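Local coordinates for protein CMP-sialic acid transporter 1 (Zea mays, PDB 6I1R) that probably carries CMP-sialic acid from the cytoplasm into the Golgi as a nucleotide-sugar transporter, and binds CMP in an outward-facing conformation, at residues T11-S16 / V240-S245; W193-L198 / L249-M254. The protein carries 5 engineered substitutions. All coordinates share one frame; numbering follows the deposited sequence.

Contact 1. Residues T11-S16 / V240-S245; sequences TILTSS and VFNLGS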
loop_
_atom_site.group_PDB
_atom_site.type_symbol
_atom_site.label_atom_id
_atom_site.label_comp_id
_atom_site.label_asym_id
_atom_site.label_seq_id
_atom_site.Cartn_x
_atom_site.Cartn_y
_atom_site.Cartn_z
ATOM N N THR B 11 22.816 -12.260 4.779
ATOM C CA THR B 11 21.831 -13.074 4.061
ATOM C C THR B 11 20.682 -13.440 5.009
ATOM O O THR B 11 19.513 -13.255 4.667
ATOM C CB THR B 11 22.480 -14.322 3.447
ATOM O OG1 THR B 11 23.513 -13.885 2.564
ATOM C CG2 THR B 11 21.502 -15.195 2.694
ATOM N N ILE B 12 21.018 -13.942 6.195
ATOM C CA ILE B 12 20.005 -14.326 7.178
ATOM C C ILE B 12 19.123 -13.110 7.495
ATOM O O ILE B 12 17.898 -13.224 7.491
ATOM C CB ILE B 12 20.654 -14.920 8.448
ATOM C CG1 ILE B 12 21.306 -16.281 8.177
ATOM C CG2 ILE B 12 19.652 -15.002 9.592
ATOM C CD1 ILE B 12 20.351 -17.351 7.692
ATOM N N LEU B 13 19.734 -11.955 7.744
ATOM C CA LEU B 13 18.976 -10.789 8.212
ATOM C C LEU B 13 18.304 -10.059 7.038
ATOM O O LEU B 13 17.256 -9.456 7.236
ATOM C CB LEU B 13 19.900 -9.853 9.001
ATOM C CG LEU B 13 20.316 -10.347 10.388
ATOM C CD1 LEU B 13 21.242 -9.348 11.063
ATOM C CD2 LEU B 13 19.104 -10.616 11.268
ATOM N N THR B 14 18.865 -10.104 5.830
ATOM C CA THR B 14 18.213 -9.448 4.678
ATOM C C THR B 14 16.884 -10.154 4.365
ATOM O O THR B 14 15.944 -9.516 3.888
ATOM C CB THR B 14 19.128 -9.400 3.446
ATOM O OG1 THR B 14 20.279 -8.615 3.760
ATOM C CG2 THR B 14 18.457 -8.804 2.228
ATOM N N SER B 15 16.807 -11.457 4.635
ATOM C CA SER B 15 15.574 -12.220 4.414
ATOM C C SER B 15 14.618 -12.049 5.602
ATOM O O SER B 15 13.409 -12.201 5.441
ATOM C CB SER B 15 15.869 -13.678 4.151
ATOM O OG SER B 15 16.118 -14.378 5.361
ATOM N N SER B 16 15.157 -11.754 6.787
ATOM C CA SER B 16 14.334 -11.500 7.974
ATOM C C SER B 16 13.500 -10.230 7.772
ATOM O O SER B 16 12.281 -10.253 7.945
ATOM C CB SER B 16 15.180 -11.400 9.221
ATOM O OG SER B 16 15.748 -12.658 9.553
ATOM N N VAL B 240 12.562 -1.735 11.505
ATOM C CA VAL B 240 13.398 -0.532 11.622
ATOM C C VAL B 240 14.778 -0.947 12.147
ATOM O O VAL B 240 15.803 -0.534 11.600
ATOM C CB VAL B 240 12.756 0.545 12.521
ATOM C CG1 VAL B 240 13.743 1.647 12.883
ATOM C CG2 VAL B 240 11.511 1.143 11.884
ATOM N N PHE B 241 14.788 -1.760 13.200
ATOM C CA PHE B 241 16.035 -2.282 13.756
ATOM C C PHE B 241 16.707 -3.209 12.736
ATOM O O PHE B 241 17.911 -3.109 12.501
ATOM C CB PHE B 241 15.786 -3.016 15.078
ATOM C CG PHE B 241 15.285 -2.160 16.215
ATOM C CD1 PHE B 241 15.682 -0.836 16.350
ATOM C CD2 PHE B 241 14.434 -2.690 17.175
ATOM C CE1 PHE B 241 15.227 -0.059 17.404
ATOM C CE2 PHE B 241 13.979 -1.911 18.229
ATOM C CZ PHE B 241 14.376 -0.598 18.341
ATOM N N ASN B 242 15.918 -4.089 12.126
ATOM C CA ASN B 242 16.449 -5.069 11.190
ATOM C C ASN B 242 17.074 -4.367 9.977
ATOM O O ASN B 242 18.093 -4.825 9.466
ATOM C CB ASN B 242 15.379 -6.065 10.737
ATOM C CG ASN B 242 15.969 -7.409 10.372
ATOM O OD1 ASN B 242 15.306 -8.433 10.499
ATOM N ND2 ASN B 242 17.223 -7.420 9.950
ATOM N N LEU B 243 16.462 -3.275 9.522
ATOM C CA LEU B 243 16.958 -2.513 8.367
ATOM C C LEU B 243 18.219 -1.734 8.767
ATOM O O LEU B 243 19.131 -1.543 7.956
ATOM C CB LEU B 243 15.850 -1.574 7.878
ATOM C CG LEU B 243 16.157 -0.752 6.626
ATOM C CD1 LEU B 243 16.719 -1.625 5.513
ATOM C CD2 LEU B 243 14.913 -0.020 6.147
ATOM N N GLY B 244 18.256 -1.282 10.015
ATOM C CA GLY B 244 19.452 -0.685 10.583
ATOM C C GLY B 244 20.595 -1.684 10.663
ATOM O O GLY B 244 21.713 -1.395 10.238
ATOM N N SER B 245 20.298 -2.866 11.200
ATOM C CA SER B 245 21.291 -3.927 11.371
ATOM C C SER B 245 21.977 -4.233 10.035
ATOM O O SER B 245 23.191 -4.078 9.907
ATOM C CB SER B 245 20.662 -5.169 11.951
ATOM O OG SER B 245 20.072 -4.900 13.214
#
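Asn242 on helix 234-256 lays its amide against Leu13 and Ser16 of helix 3-24. The first side-chain bond of Asn242 points toward helix 3-24, and CG stands anti to the backbone N (chi1 -151°), which carries the amide to that helix. Asn242 CG comes no closer than 4.0 Å to Leu13 O. The amide then divides its two ends between two residues. Asn242 OD1 meets a carbon, Ser16 CB, at 3.2 Å. Asn242 ND2 lies 3.4 Å from Leu13 O and 3.7 Å from Leu13 CB. The Leu13 side chain crosses the Asn242 side chain at a slant. One branch, Leu13 CD2, lies near Asn242 ND2, while Leu13 CD1 reaches Ser245 CB at 4.3 Å.

The serine hydroxyls turn back to their own helices. Ser15 OG and Ser16 OG both donate to Ile12 O, which also takes the backbone N of Ser16. Each hydroxyl sits 37° above the plane of that carbonyl. Ser245 OG likewise donates to Phe241 O, which also takes the backbone N of Ser245. Beyond the two segments, Asn242 also touches Gln17 and Leu20 of helix 3-24.

The axes of the two segments come within 9.3 Å and run roughly antiparallel, at 147°. This is helix-on-helix packing in the transmembrane bundle of a drug/metabolite transporter fold.

Contact 2. Residues W193-L198 / L249-M254; sequences WQNVQL and LVSWLM
A polar bridge between two transmembrane helices, 191-216 and 234-256, marks this buried contact in the transporter bundle. Asn195 and Ser251 form it. Ser251 OG donates to Asn195 OD1 at 2.5 Å. The C=O...donor angle is 149°, and the hydroxyl is tilted 21° from the plane of the amide carbonyl. The first side-chain bond of Ser251 points toward helix 191-216, with OG anti to the backbone N (chi1 -152°), which brings the hydroxyl to Asn195 OD1. The first bond of Asn195 runs alongside the interface, and its amide end then comes nearer the serine. Ser251 CB follows behind the hydroxyl, 3.3 Å from Asn195 OD1. Leu198, one turn further on, adds a loose apolar edge: its CD2 is 4.4 Å from Ser251 OG.

The other end of the amide is also engaged, since Asn195 ND2 makes a weak hydrogen bond to Ser49 OG of helix 37-59, while Met184 of helix 160-186 packs on both Asn195 and Ser251. A leucine in place of Asn195 would probably leave the buried hydroxyl of Ser251 without its acceptor and remove the weak link to Ser49.

Gln194 ties the same two helices at a second point, through OE1 to Lys255 NZ. Within helix 191-216, Gln197 NE2 turns back to Trp193 O at 2.7 Å. That carbonyl also takes the backbone N of Gln197, from its opposite face.

Helix 191-216 goes on to Gly202, Phe205, Asn206 and Trp209 of the CMP pocket, and the side chain of Leu198 is about 8 Å from the bound CMP. The arrangement is an interhelical side-chain hydrogen bond within a nucleotide-sugar transporter bundle, on a helix that carries pocket residues.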
loop_
_atom_site.group_PDB
_atom_site.type_symbol
_atom_site.label_atom_id
_atom_site.label_comp_id
_atom_site.label_asym_id
_atom_site.label_seq_id
_atom_site.Cartn_x
_atom_site.Cartn_y
_atom_site.Cartn_z
ATOM N N TRP B 193 33.553 6.120 12.405
ATOM C CA TRP B 193 33.609 7.540 12.020
ATOM C C TRP B 193 33.152 7.706 10.565
ATOM O O TRP B 193 32.550 8.724 10.214
ATOM C CB TRP B 193 35.011 8.120 12.254
ATOM C CG TRP B 193 35.251 9.445 11.595
ATOM C CD1 TRP B 193 36.193 9.726 10.647
ATOM C CD2 TRP B 193 34.534 10.674 11.820
ATOM N NE1 TRP B 193 36.118 11.040 10.274
ATOM C CE2 TRP B 193 35.108 11.647 10.973
ATOM C CE3 TRP B 193 33.470 11.048 12.650
ATOM C CZ2 TRP B 193 34.652 12.964 10.936
ATOM C CZ3 TRP B 193 33.019 12.349 12.613
ATOM C CH2 TRP B 193 33.604 13.293 11.767
ATOM N N GLN B 194 33.439 6.716 9.724
ATOM C CA GLN B 194 32.994 6.745 8.330
ATOM C C GLN B 194 31.465 6.611 8.298
ATOM O O GLN B 194 30.782 7.362 7.595
ATOM C CB GLN B 194 33.711 5.658 7.525
ATOM C CG GLN B 194 35.204 5.922 7.365
ATOM C CD GLN B 194 35.932 4.826 6.627
ATOM O OE1 GLN B 194 35.739 3.640 6.883
ATOM N NE2 GLN B 194 36.801 5.220 5.709
ATOM N N ASN B 195 30.940 5.677 9.086
ATOM C CA ASN B 195 29.497 5.517 9.254
ATOM C C ASN B 195 28.872 6.837 9.723
ATOM O O ASN B 195 27.870 7.275 9.164
ATOM C CB ASN B 195 29.158 4.404 10.249
ATOM C CG ASN B 195 29.459 3.015 9.729
ATOM O OD1 ASN B 195 29.764 2.838 8.552
ATOM N ND2 ASN B 195 29.377 2.023 10.600
ATOM N N VAL B 196 29.464 7.461 10.742
ATOM C CA VAL B 196 28.867 8.654 11.366
ATOM C C VAL B 196 28.688 9.752 10.307
ATOM O O VAL B 196 27.651 10.408 10.284
ATOM C CB VAL B 196 29.689 9.148 12.574
ATOM C CG1 VAL B 196 29.395 10.603 12.918
ATOM C CG2 VAL B 196 29.475 8.265 13.796
ATOM N N GLN B 197 29.680 9.941 9.438
ATOM C CA GLN B 197 29.595 10.967 8.391
ATOM C C GLN B 197 28.572 10.540 7.333
ATOM O O GLN B 197 27.718 11.330 6.918
ATOM C CB GLN B 197 30.946 11.177 7.705
ATOM C CG GLN B 197 32.074 11.592 8.635
ATOM C CD GLN B 197 33.409 11.287 8.005
ATOM O OE1 GLN B 197 33.917 12.049 7.184
ATOM N NE2 GLN B 197 33.976 10.149 8.369
ATOM N N LEU B 198 28.687 9.288 6.900
ATOM C CA LEU B 198 27.821 8.724 5.866
ATOM C C LEU B 198 26.352 8.867 6.282
ATOM O O LEU B 198 25.541 9.406 5.531
ATOM C CB LEU B 198 28.199 7.254 5.657
ATOM C CG LEU B 198 27.409 6.503 4.584
ATOM C CD1 LEU B 198 27.631 7.119 3.209
ATOM C CD2 LEU B 198 27.785 5.029 4.573
ATOM N N LEU B 249 26.020 -3.882 8.466
ATOM C CA LEU B 249 26.777 -4.992 7.891
ATOM C C LEU B 249 27.229 -4.617 6.475
ATOM O O LEU B 249 28.353 -4.927 6.082
ATOM C CB LEU B 249 25.913 -6.257 7.879
ATOM C CG LEU B 249 25.431 -6.749 9.244
ATOM C CD1 LEU B 249 24.481 -7.925 9.085
ATOM C CD2 LEU B 249 26.599 -7.128 10.141
ATOM N N VAL B 250 26.360 -3.942 5.726
ATOM C CA VAL B 250 26.709 -3.498 4.376
ATOM C C VAL B 250 27.946 -2.594 4.467
ATOM O O VAL B 250 28.873 -2.742 3.672
ATOM C CB VAL B 250 25.530 -2.791 3.677
ATOM C CG1 VAL B 250 25.963 -2.080 2.402
ATOM C CG2 VAL B 250 24.392 -3.756 3.382
ATOM N N SER B 251 27.965 -1.693 5.448
ATOM C CA SER B 251 29.092 -0.775 5.627
ATOM C C SER B 251 30.357 -1.572 5.965
ATOM O O SER B 251 31.415 -1.343 5.378
ATOM C CB SER B 251 28.797 0.268 6.678
ATOM O OG SER B 251 29.524 1.462 6.424
ATOM N N TRP B 252 30.236 -2.519 6.893
ATOM C CA TRP B 252 31.359 -3.394 7.238
ATOM C C TRP B 252 31.964 -3.978 5.955
ATOM O O TRP B 252 33.183 -3.935 5.760
ATOM C CB TRP B 252 30.921 -4.496 8.214
ATOM C CG TRP B 252 32.068 -5.212 8.860
ATOM C CD1 TRP B 252 32.598 -4.973 10.095
ATOM C CD2 TRP B 252 32.851 -6.277 8.289
ATOM N NE1 TRP B 252 33.648 -5.817 10.334
ATOM C CE2 TRP B 252 33.830 -6.625 9.245
ATOM C CE3 TRP B 252 32.821 -6.963 7.070
ATOM C CZ2 TRP B 252 34.764 -7.634 9.014
ATOM C CZ3 TRP B 252 33.745 -7.960 6.844
ATOM C CH2 TRP B 252 34.702 -8.289 7.804
ATOM N N LEU B 253 31.101 -4.494 5.080
ATOM C CA LEU B 253 31.530 -5.150 3.833
ATOM C C LEU B 253 32.086 -4.116 2.847
ATOM O O LEU B 253 32.983 -4.434 2.065
ATOM C CB LEU B 253 30.347 -5.903 3.214
ATOM C CG LEU B 253 29.900 -7.172 3.939
ATOM C CD1 LEU B 253 28.648 -7.745 3.293
ATOM C CD2 LEU B 253 31.006 -8.217 3.958
ATOM N N MET B 254 31.551 -2.895 2.868
ATOM C CA MET B 254 32.097 -1.810 2.046
ATOM C C MET B 254 33.546 -1.531 2.469
ATOM O O MET B 254 34.367 -1.154 1.635
ATOM C CB MET B 254 31.278 -0.520 2.177
ATOM C CG MET B 254 29.854 -0.619 1.653
ATOM S SD MET B 254 29.755 -0.952 -0.122
ATOM C CE MET B 254 29.681 -2.744 -0.118
#

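Overall arrangement
Both contacts use helix 234-256, at different levels and with different partners. Contact 1 sets it against helix 3-24, contact 2 against helix 191-216. Their centres are 16 Å apart. They still touch, where Leu13 CD1 meets Leu249 CD1 at 4.1 Å. Contact 1 is partly buried and lies nearer the centre of the chain. It covers more surface, 156 Å² against 87 Å², through an asparagine packed on a leucine and a serine. Contact 2 is buried, yet smaller, and depends on one clear side-chain hydrogen bond. An asparagine amide leads in each, but the two come from different helices of the bundle.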